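Local coordinates for putative pachytene checkpoint protein 2 (Caenorhabditis elegans, PDB 4XGU) that binds and hydrolyses ATP as an AAA+ protein remodeler and probably plays a key part in chromosome recombination during meiosis, at residues K99-G104 / Q126-E131; S122-L127 / V208-N213; P181-T186 / K317-P322; E253-G258 / S299-T304. All coordinates share one frame; numbering follows the deposited sequence.

Interaction 1 of 4, residues K99-G104 / Q126-E131; sequences KLHKDG and QLPCVE
Leu100 is the first residue of 99-104 to pack firmly on 126-131. Its CA makes a C-H...O contact of 3.1 Å with Pro128 O. Its side chain crosses that of Val130 at about a right angle, with CD1 4.0 Å from Val130 CG1. His101 has the largest share on its segment. Its N donates to Pro128 O at 2.9 Å, and its O takes a weak bond from Val130 N. These form a single bridge between His101 and Cys129. The imidazole CG is anti to the carbonyl carbon and beside the backbone N (chi1 -31°), which turns the ring toward Gln126 and Leu127. Gln126 CG sits over one ring face, 3.6 Å from the centroid, as a CH-pi contact. The Gln126 amide stands almost perpendicular to the ring. At the ring edge, NE2 gives a weak bond of 3.3 Å to Leu127 O. Lys102 follows, its CB 3.5 Å from Val130 CG1. The contact ties the loop after strand 95-98 to strand 123-127 and the residues after it, where a cis peptide precedes Pro128. Its polar bonds all end on backbone carbonyls. The weak NE2 bond is consistent with a proton on that nitrogen.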
# COMPACT_ATOMS: atom_id res chain seq x y z
N LYS B 99 -24.33 -43.60 25.18
CA LYS B 99 -23.19 -43.80 26.07
C LYS B 99 -22.04 -42.95 25.53
O LYS B 99 -21.75 -43.00 24.34
CB LYS B 99 -22.81 -45.28 26.16
CG LYS B 99 -22.54 -45.94 24.82
CD LYS B 99 -22.05 -47.37 24.98
CE LYS B 99 -23.04 -48.21 25.76
NZ LYS B 99 -22.55 -49.60 25.96
N LEU B 100 -21.39 -42.16 26.38
CA LEU B 100 -20.35 -41.24 25.93
C LEU B 100 -19.01 -41.94 25.79
O LEU B 100 -18.67 -42.81 26.60
CB LEU B 100 -20.20 -40.06 26.90
CG LEU B 100 -20.54 -40.18 28.38
CD1 LEU B 100 -19.49 -40.94 29.22
CD2 LEU B 100 -20.84 -38.80 28.91
N HIS B 101 -18.24 -41.53 24.79
CA HIS B 101 -16.92 -42.10 24.59
C HIS B 101 -15.92 -41.35 25.47
O HIS B 101 -16.02 -40.13 25.62
CB HIS B 101 -16.49 -42.01 23.12
CG HIS B 101 -17.64 -42.10 22.15
ND1 HIS B 101 -18.04 -43.28 21.57
CD2 HIS B 101 -18.46 -41.15 21.67
CE1 HIS B 101 -19.06 -43.05 20.77
NE2 HIS B 101 -19.34 -41.76 20.81
N LYS B 102 -14.98 -42.08 26.05
CA LYS B 102 -13.94 -41.48 26.88
C LYS B 102 -12.59 -41.54 26.19
O LYS B 102 -11.55 -41.29 26.79
CB LYS B 102 -13.86 -42.16 28.25
CG LYS B 102 -14.52 -43.52 28.33
CD LYS B 102 -14.95 -43.82 29.76
CE LYS B 102 -15.94 -42.77 30.25
NZ LYS B 102 -16.26 -42.93 31.70
N ASP B 103 -12.64 -41.88 24.90
CA ASP B 103 -11.45 -42.05 24.08
C ASP B 103 -10.56 -40.81 24.10
O ASP B 103 -9.34 -40.92 23.97
CB ASP B 103 -11.87 -42.37 22.64
CG ASP B 103 -13.03 -43.35 22.57
OD1 ASP B 103 -13.57 -43.72 23.63
OD2 ASP B 103 -13.41 -43.73 21.44
N GLY B 104 -11.17 -39.65 24.28
CA GLY B 104 -10.44 -38.40 24.37
C GLY B 104 -10.13 -37.80 23.01
O GLY B 104 -10.36 -38.44 21.98
N GLN B 126 -14.69 -37.27 19.54
CA GLN B 126 -15.70 -38.30 19.33
C GLN B 126 -16.96 -37.94 20.11
O GLN B 126 -16.93 -37.84 21.34
CB GLN B 126 -15.16 -39.66 19.77
CG GLN B 126 -15.98 -40.85 19.31
CD GLN B 126 -15.92 -41.05 17.81
OE1 GLN B 126 -14.92 -40.73 17.18
NE2 GLN B 126 -17.00 -41.58 17.24
N LEU B 127 -18.07 -37.74 19.41
CA LEU B 127 -19.30 -37.26 20.05
C LEU B 127 -20.35 -38.35 20.27
O LEU B 127 -20.62 -39.14 19.37
CB LEU B 127 -19.91 -36.13 19.23
CG LEU B 127 -19.07 -34.86 19.13
CD1 LEU B 127 -19.88 -33.75 18.47
CD2 LEU B 127 -18.57 -34.44 20.50
N PRO B 128 -20.96 -38.36 21.47
CA PRO B 128 -20.70 -37.44 22.59
C PRO B 128 -19.57 -37.91 23.51
O PRO B 128 -19.47 -39.09 23.81
CB PRO B 128 -22.02 -37.43 23.34
CG PRO B 128 -22.60 -38.78 23.09
CD PRO B 128 -22.16 -39.19 21.71
N CYS B 129 -18.73 -36.97 23.96
CA CYS B 129 -17.57 -37.31 24.78
C CYS B 129 -17.74 -36.91 26.24
O CYS B 129 -18.64 -36.15 26.57
CB CYS B 129 -16.31 -36.63 24.24
SG CYS B 129 -16.43 -34.84 24.08
N VAL B 130 -16.85 -37.39 27.10
CA VAL B 130 -16.96 -37.10 28.53
C VAL B 130 -16.73 -35.63 28.82
O VAL B 130 -17.26 -35.12 29.79
CB VAL B 130 -15.99 -37.95 29.38
CG1 VAL B 130 -15.89 -39.32 28.86
CG2 VAL B 130 -14.59 -37.37 29.40
N GLU B 131 -15.98 -34.95 27.95
CA GLU B 131 -15.51 -33.61 28.25
C GLU B 131 -16.58 -32.55 28.03
O GLU B 131 -16.57 -31.50 28.67
CB GLU B 131 -14.28 -33.29 27.40
CG GLU B 131 -13.03 -34.08 27.77
CD GLU B 131 -12.97 -35.46 27.11
OE1 GLU B 131 -13.96 -35.86 26.47
OE2 GLU B 131 -11.93 -36.14 27.24

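Interaction 2 of 4, residues S122-L127 / V208-N213; sequences SQLWQL and VMLEIN
Trp125 and Met209 form a hydrogen-bonded pair in the tight middle of this antiparallel contact. Trp125 N donates to Met209 O, and Met209 N returns a bond to Trp125 O at 2.7 Å. Gln123 and Glu211 make the same paired exchange further along, so four backbone bonds join the strands. Leu124 with Leu210 and Gln126 with Val208 are the non-hydrogen-bonded pairs. Trp125, Met209 and Glu211 are buried and share one face of the sheet. There the indole leaves its CA with CG anti to the carbonyl carbon (chi1 -65°) and runs beside the extended Glu211 chain, pointing the same way. Its NE1 reaches Glu211 OE1 at 3.0 Å. The bond is bent (137°), and the acceptor lies out of the indole plane. Phe132 meets the indole ring as well. Leu127 CD1 packs on Met209 CB at 3.7 Å, and helix 185-199 adjoins this side.

On the other face, Leu124 CD1 touches Leu210 CD2 at 3.7 Å and Val208 CB at 3.8 Å. Toward Gln126, which is partly exposed, the contact thins to its amide resting OE1 on Val208 CG1. The Ser122 end is looser too. Ser122 OG is bonded to Gln108 O and only skirts Leu210, while Gln123 is partly exposed. The contact adds strand 123-127 to strand 206-212 of the AAA+ sheet. Glu211 is buried, with OE2 close to Asp252, so the indole N-H probably offsets part of its negative charge.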
# COMPACT_ATOMS: atom_id res chain seq x y z
N SER B 122 -5.86 -28.67 15.00
CA SER B 122 -6.76 -29.70 14.49
C SER B 122 -6.90 -30.87 15.47
O SER B 122 -6.06 -31.77 15.50
CB SER B 122 -6.25 -30.21 13.14
OG SER B 122 -7.07 -31.26 12.65
N GLN B 123 -7.96 -30.84 16.27
CA GLN B 123 -8.24 -31.92 17.21
C GLN B 123 -9.56 -32.61 16.87
O GLN B 123 -10.56 -31.94 16.61
CB GLN B 123 -8.30 -31.40 18.65
CG GLN B 123 -7.38 -30.22 18.94
CD GLN B 123 -7.56 -29.69 20.35
OE1 GLN B 123 -8.04 -30.40 21.23
NE2 GLN B 123 -7.17 -28.44 20.57
N LEU B 124 -9.56 -33.94 16.88
CA LEU B 124 -10.77 -34.69 16.58
C LEU B 124 -11.48 -35.14 17.86
O LEU B 124 -10.88 -35.79 18.71
CB LEU B 124 -10.46 -35.90 15.71
CG LEU B 124 -11.65 -36.79 15.36
CD1 LEU B 124 -12.71 -36.00 14.62
CD2 LEU B 124 -11.20 -37.99 14.54
N TRP B 125 -12.75 -34.78 17.98
CA TRP B 125 -13.55 -35.18 19.14
C TRP B 125 -14.59 -36.21 18.74
O TRP B 125 -15.30 -36.05 17.75
CB TRP B 125 -14.23 -33.97 19.77
CG TRP B 125 -13.30 -32.97 20.37
CD1 TRP B 125 -12.76 -31.87 19.76
CD2 TRP B 125 -12.81 -32.96 21.71
NE1 TRP B 125 -11.95 -31.19 20.64
CE2 TRP B 125 -11.97 -31.84 21.85
CE3 TRP B 125 -12.99 -33.80 22.82
CZ2 TRP B 125 -11.31 -31.53 23.04
CZ3 TRP B 125 -12.34 -33.50 24.00
CH2 TRP B 125 -11.51 -32.37 24.10
N GLN B 126 -14.69 -37.27 19.54
CA GLN B 126 -15.70 -38.30 19.33
C GLN B 126 -16.96 -37.94 20.11
O GLN B 126 -16.93 -37.84 21.34
CB GLN B 126 -15.16 -39.66 19.77
CG GLN B 126 -15.98 -40.85 19.31
CD GLN B 126 -15.92 -41.05 17.81
OE1 GLN B 126 -14.92 -40.73 17.18
NE2 GLN B 126 -17.00 -41.58 17.24
N LEU B 127 -18.07 -37.74 19.41
CA LEU B 127 -19.30 -37.26 20.05
C LEU B 127 -20.35 -38.35 20.27
O LEU B 127 -20.62 -39.14 19.37
CB LEU B 127 -19.91 -36.13 19.23
CG LEU B 127 -19.07 -34.86 19.13
CD1 LEU B 127 -19.88 -33.75 18.47
CD2 LEU B 127 -18.57 -34.44 20.50
N VAL B 208 -18.67 -37.22 14.89
CA VAL B 208 -17.35 -36.69 15.20
C VAL B 208 -17.33 -35.17 15.14
O VAL B 208 -18.19 -34.56 14.49
CB VAL B 208 -16.27 -37.24 14.23
CG1 VAL B 208 -16.11 -38.75 14.40
CG2 VAL B 208 -16.62 -36.89 12.79
N MET B 209 -16.36 -34.56 15.81
CA MET B 209 -16.17 -33.11 15.74
C MET B 209 -14.71 -32.75 15.58
O MET B 209 -13.85 -33.23 16.33
CB MET B 209 -16.73 -32.41 16.97
CG MET B 209 -16.16 -31.00 17.19
SD MET B 209 -17.07 -30.02 18.41
CE MET B 209 -15.84 -28.80 18.85
N LEU B 210 -14.43 -31.90 14.59
CA LEU B 210 -13.08 -31.41 14.34
C LEU B 210 -12.95 -29.96 14.78
O LEU B 210 -13.64 -29.08 14.27
CB LEU B 210 -12.72 -31.55 12.87
CG LEU B 210 -12.28 -32.96 12.49
CD1 LEU B 210 -12.29 -33.15 10.99
CD2 LEU B 210 -10.89 -33.23 13.05
N GLU B 211 -12.06 -29.72 15.73
CA GLU B 211 -11.84 -28.38 16.25
C GLU B 211 -10.55 -27.78 15.72
O GLU B 211 -9.49 -28.40 15.80
CB GLU B 211 -11.83 -28.39 17.78
CG GLU B 211 -11.66 -27.02 18.41
CD GLU B 211 -11.72 -27.06 19.92
OE1 GLU B 211 -11.81 -28.17 20.48
OE2 GLU B 211 -11.67 -25.98 20.54
N ILE B 212 -10.64 -26.57 15.17
CA ILE B 212 -9.49 -25.89 14.59
C ILE B 212 -9.18 -24.59 15.33
O ILE B 212 -10.10 -23.91 15.79
CB ILE B 212 -9.72 -25.58 13.09
CG1 ILE B 212 -10.33 -26.79 12.38
CG2 ILE B 212 -8.42 -25.17 12.42
CD1 ILE B 212 -10.64 -26.55 10.92
N ASN B 213 -7.90 -24.27 15.45
CA ASN B 213 -7.43 -22.98 15.96
C ASN B 213 -7.76 -22.74 17.43
O ASN B 213 -8.26 -21.68 17.79
CB ASN B 213 -8.01 -21.85 15.10
CG ASN B 213 -7.23 -20.56 15.25
OD1 ASN B 213 -6.02 -20.57 15.46
ND2 ASN B 213 -7.93 -19.43 15.13

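Interaction 3 of 4, residues P181-T186 / K317-P322; sequences PGTGKT and KNVGQP. With ADP (adenosine-5'-diphosphate), chain H.
The Walker A motif, or P-loop, runs through 181-186 and leans here on the loop that follows strand 315-318. Thr183 has the largest share of the contact. Its CB packs on Val319 CG1 at 3.6 Å, and its methyl CG2 faces the Val319 and Gly320 carbonyls, 3.2 Å from Val319 O. OG1 lies between the backbone N and the carbonyl carbon (chi1 66°), and it is hydrogen-bonded to Pro180 O. Gln321 bends its chain so that OE1 comes near Gly182 and the Thr183 methyl. No hydrogen bond joins the two segments. A glycine in place of Thr183 would probably open a gap against Val319 and leave Pro180 O without its hydroxyl partner.

The other side of the loop holds ADP. Gly184 N donates to ADP O1B at 2.9 Å. Lys185 NZ donates to ADP O1B at 3.1 Å, and the backbone N of the same lysine adds a weak bond. ADP O2B takes Thr186 N at 2.7 Å and Thr186 OG1 at 2.8 Å. Lys185 gets its amine there by bending in the outer part of its chain, and Asn300 OD1 is a second partner of NZ. A side chain on Gly184 would run into adenine N7. Backbone amides at a helix start, together with a lysine, ringing the beta-phosphate are the hallmark of the P-loop NTPase fold.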
# COMPACT_ATOMS: atom_id res chain seq x y z
N PRO B 181 -14.53 -11.99 24.44
CA PRO B 181 -13.90 -13.28 24.73
C PRO B 181 -14.45 -14.02 25.95
O PRO B 181 -14.34 -15.24 26.02
CB PRO B 181 -12.43 -12.91 24.96
CG PRO B 181 -12.24 -11.62 24.26
CD PRO B 181 -13.55 -10.89 24.41
N GLY B 182 -15.03 -13.30 26.90
CA GLY B 182 -15.45 -13.92 28.15
C GLY B 182 -16.85 -14.50 28.17
O GLY B 182 -17.31 -14.98 29.21
N THR B 183 -17.53 -14.46 27.03
CA THR B 183 -18.95 -14.82 26.98
C THR B 183 -19.20 -16.32 26.84
O THR B 183 -20.31 -16.80 27.09
CB THR B 183 -19.63 -14.11 25.81
OG1 THR B 183 -19.10 -14.59 24.57
CG2 THR B 183 -19.40 -12.61 25.91
N GLY B 184 -18.18 -17.07 26.43
CA GLY B 184 -18.30 -18.51 26.33
C GLY B 184 -18.95 -19.01 25.06
O GLY B 184 -19.81 -19.89 25.09
N LYS B 185 -18.54 -18.45 23.93
CA LYS B 185 -19.07 -18.85 22.63
C LYS B 185 -18.62 -20.26 22.26
O LYS B 185 -19.39 -21.03 21.68
CB LYS B 185 -18.62 -17.87 21.55
CG LYS B 185 -18.84 -16.42 21.92
CD LYS B 185 -18.35 -15.49 20.83
CE LYS B 185 -17.30 -14.53 21.36
NZ LYS B 185 -16.08 -15.24 21.84
N THR B 186 -17.38 -20.58 22.59
CA THR B 186 -16.83 -21.90 22.32
C THR B 186 -17.62 -22.97 23.06
O THR B 186 -18.00 -23.99 22.49
CB THR B 186 -15.35 -22.00 22.72
OG1 THR B 186 -14.60 -20.98 22.05
CG2 THR B 186 -14.79 -23.36 22.35
N LYS B 317 -25.25 -14.85 15.72
CA LYS B 317 -25.71 -14.53 17.07
C LYS B 317 -24.66 -13.78 17.87
O LYS B 317 -23.51 -14.21 17.96
CB LYS B 317 -26.11 -15.80 17.81
CG LYS B 317 -27.58 -16.15 17.71
CD LYS B 317 -28.43 -15.07 18.36
CE LYS B 317 -29.91 -15.37 18.21
NZ LYS B 317 -30.76 -14.34 18.87
N ASN B 318 -25.06 -12.65 18.45
CA ASN B 318 -24.19 -11.88 19.32
C ASN B 318 -24.36 -12.27 20.77
O ASN B 318 -25.45 -12.21 21.32
CB ASN B 318 -24.45 -10.38 19.15
CG ASN B 318 -23.64 -9.77 18.02
OD1 ASN B 318 -24.18 -9.11 17.13
ND2 ASN B 318 -22.33 -9.99 18.06
N VAL B 319 -23.26 -12.69 21.40
CA VAL B 319 -23.28 -13.07 22.80
C VAL B 319 -22.59 -11.99 23.63
O VAL B 319 -21.38 -11.77 23.49
CB VAL B 319 -22.59 -14.42 23.04
CG1 VAL B 319 -22.89 -14.91 24.43
CG2 VAL B 319 -23.06 -15.43 22.01
N GLY B 320 -23.35 -11.32 24.49
CA GLY B 320 -22.81 -10.22 25.27
C GLY B 320 -22.30 -10.67 26.62
O GLY B 320 -22.53 -11.80 27.04
N GLN B 321 -21.59 -9.77 27.31
CA GLN B 321 -21.18 -10.03 28.68
C GLN B 321 -22.42 -10.17 29.55
O GLN B 321 -23.41 -9.48 29.32
CB GLN B 321 -20.27 -8.90 29.20
CG GLN B 321 -18.96 -8.72 28.42
CD GLN B 321 -17.90 -9.76 28.76
OE1 GLN B 321 -18.20 -10.81 29.34
NE2 GLN B 321 -16.65 -9.47 28.41
N PRO B 322 -22.38 -11.06 30.55
CA PRO B 322 -23.57 -11.35 31.35
C PRO B 322 -24.14 -10.11 32.03
O PRO B 322 -23.38 -9.26 32.49
CB PRO B 322 -23.07 -12.37 32.38
CG PRO B 322 -21.59 -12.13 32.46
CD PRO B 322 -21.19 -11.76 31.07
PB ADP H . -15.09 -17.75 24.49
O1B ADP H . -16.01 -16.57 24.64
O2B ADP H . -15.56 -18.77 23.48
O3B ADP H . -13.63 -17.38 24.35
PA ADP H . -15.06 -20.10 26.05
O1A ADP H . -16.29 -20.73 25.44
O2A ADP H . -13.69 -20.51 25.58
O3A ADP H . -15.20 -18.50 25.91
O5' ADP H . -15.13 -20.38 27.64
C5' ADP H . -15.12 -19.32 28.59
C4' ADP H . -15.16 -19.92 29.99
O4' ADP H . -15.82 -19.02 30.88
C3' ADP H . -15.93 -21.23 30.01
O3' ADP H . -15.04 -22.33 30.23
C2' ADP H . -16.92 -21.11 31.15
O2' ADP H . -16.49 -21.92 32.25
C1' ADP H . -16.91 -19.64 31.55
N9 ADP H . -18.16 -19.01 31.07
C8 ADP H . -18.23 -18.06 30.11
N7 ADP H . -19.51 -17.67 29.88
C5 ADP H . -20.29 -18.39 30.70
C6 ADP H . -21.75 -18.47 30.97
N6 ADP H . -22.62 -17.69 30.29
N1 ADP H . -22.16 -19.35 31.91
C2 ADP H . -21.30 -20.13 32.58
N3 ADP H . -19.96 -20.10 32.39
C4 ADP H . -19.41 -19.27 31.48

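Interaction 4 of 4, residues E253-G258 / S299-T304; sequences EVESLG and SNLEST
The Glu253 carboxylate and the Asn300 amide are turned 73° against each other. Asn300 ND2 donates to Glu253 OE2 at 3.2 Å, with an N-H...O angle of 154°. The oxygen lies almost in the amide plane. Seen from the carboxylate, the nitrogen comes in on the anti side of OE2, slightly out of the plane. Glu253 is bent at chi2 (-130°), which swings the carboxylate back toward Asn300 although its CB points away. The opposite end of the amide is engaged too, since Asn300 OD1 accepts a bond from Lys185 NZ.

The Glu255 carboxylate is the second flat group. Its extended chain enters between Ser299 and Thr304 and crosses the Leu301 side chain at about a right angle. Leu301 touches both oxygens, with CB 3.5 Å from Glu255 OE1 and CD2 3.2 Å from Glu255 OE2. Glu255 OE1 is 2.5 Å from Ser299 OG. Glu255 OE2 is 2.8 Å from Thr304 O, an unfavourable approach of two acceptors. An alanine in place of Glu255 would probably open a gap beside Leu301 and leave Ser299 OG without the carboxylate next to it.

Glu253 lies just after strand 245-251, consistent with the end of a Walker B motif. Asn300 follows strand 293-299, the usual place of sensor 1. The contact joins the ends of these neighbouring strands at the ADP pocket, as in AAA+ ATPases.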
# COMPACT_ATOMS: atom_id res chain seq x y z
N GLU B 253 -11.39 -18.04 17.22
CA GLU B 253 -10.67 -16.81 16.90
C GLU B 253 -10.58 -16.58 15.40
O GLU B 253 -9.49 -16.37 14.86
CB GLU B 253 -9.26 -16.84 17.50
CG GLU B 253 -9.21 -16.56 18.99
CD GLU B 253 -8.17 -15.50 19.34
OE1 GLU B 253 -7.22 -15.30 18.55
OE2 GLU B 253 -8.31 -14.87 20.41
N VAL B 254 -11.73 -16.61 14.73
CA VAL B 254 -11.79 -16.57 13.27
C VAL B 254 -11.04 -15.38 12.67
O VAL B 254 -10.38 -15.50 11.65
CB VAL B 254 -13.25 -16.54 12.78
CG1 VAL B 254 -13.30 -16.49 11.27
CG2 VAL B 254 -13.99 -17.76 13.28
N GLU B 255 -11.14 -14.23 13.33
CA GLU B 255 -10.53 -13.02 12.79
C GLU B 255 -9.03 -12.97 13.03
O GLU B 255 -8.33 -12.13 12.46
CB GLU B 255 -11.22 -11.79 13.37
CG GLU B 255 -12.70 -11.73 13.04
CD GLU B 255 -13.31 -10.39 13.35
OE1 GLU B 255 -14.27 -10.34 14.16
OE2 GLU B 255 -12.85 -9.38 12.78
N SER B 256 -8.53 -13.87 13.88
CA SER B 256 -7.08 -14.02 14.02
C SER B 256 -6.55 -14.68 12.76
O SER B 256 -5.41 -14.45 12.35
CB SER B 256 -6.73 -14.84 15.27
OG SER B 256 -7.07 -16.20 15.09
N LEU B 257 -7.40 -15.51 12.15
CA LEU B 257 -7.11 -16.08 10.84
C LEU B 257 -7.32 -15.02 9.75
O LEU B 257 -6.38 -14.63 9.06
CB LEU B 257 -8.01 -17.29 10.57
CG LEU B 257 -7.90 -18.47 11.55
CD1 LEU B 257 -9.06 -19.43 11.35
CD2 LEU B 257 -6.58 -19.19 11.37
N GLY B 258 -8.56 -14.56 9.62
CA GLY B 258 -8.90 -13.54 8.65
C GLY B 258 -9.20 -12.20 9.30
O GLY B 258 -9.47 -11.21 8.62
N SER B 299 -16.14 -15.60 16.90
CA SER B 299 -15.27 -14.44 16.73
C SER B 299 -15.18 -13.63 18.02
O SER B 299 -16.18 -13.06 18.48
CB SER B 299 -15.77 -13.56 15.58
OG SER B 299 -14.88 -12.48 15.35
N ASN B 300 -13.99 -13.57 18.61
CA ASN B 300 -13.80 -12.89 19.88
C ASN B 300 -13.84 -11.37 19.75
O ASN B 300 -13.99 -10.66 20.74
CB ASN B 300 -12.47 -13.32 20.52
CG ASN B 300 -12.52 -14.72 21.08
OD1 ASN B 300 -13.58 -15.20 21.50
ND2 ASN B 300 -11.38 -15.40 21.10
N LEU B 301 -13.70 -10.88 18.52
CA LEU B 301 -13.78 -9.45 18.26
C LEU B 301 -15.22 -9.05 17.94
O LEU B 301 -15.95 -9.79 17.28
CB LEU B 301 -12.85 -9.06 17.10
CG LEU B 301 -12.89 -7.60 16.63
CD1 LEU B 301 -12.31 -6.67 17.68
CD2 LEU B 301 -12.16 -7.45 15.29
N GLU B 302 -15.62 -7.87 18.40
CA GLU B 302 -16.95 -7.36 18.13
C GLU B 302 -16.89 -6.12 17.23
O GLU B 302 -15.95 -5.33 17.32
CB GLU B 302 -17.67 -7.03 19.44
CG GLU B 302 -19.19 -6.94 19.32
CD GLU B 302 -19.86 -6.71 20.66
OE1 GLU B 302 -21.03 -7.10 20.81
OE2 GLU B 302 -19.21 -6.14 21.56
N SER B 303 -17.87 -6.00 16.34
CA SER B 303 -18.10 -4.81 15.51
C SER B 303 -17.09 -4.58 14.38
O SER B 303 -17.04 -3.49 13.82
CB SER B 303 -18.15 -3.56 16.39
OG SER B 303 -18.17 -2.38 15.59
N THR B 304 -16.30 -5.59 14.04
CA THR B 304 -15.45 -5.51 12.85
C THR B 304 -15.48 -6.86 12.13
O THR B 304 -14.45 -7.36 11.66
CB THR B 304 -14.00 -5.11 13.19
OG1 THR B 304 -14.01 -4.15 14.25
CG2 THR B 304 -13.30 -4.51 11.97

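In the fold
Interactions 1 and 2 share strand 123-127. Interaction 2 is a buried strand pairing in the large sheet. Interaction 1 is only partly buried and holds a loop to the same strand mainly through backbone carbonyls. Interaction 3 is also buried, but across its two segments it relies on van der Waals contact, and its polar bonds go to ADP. Interaction 4 lies nearer the surface and works through carboxylates and an amide. It meets interaction 3 at Lys185 and Asn300, and interaction 2 at Asn213, which touches Ser256. Interaction 1 does not touch interaction 3; their centres are about 25 Å apart.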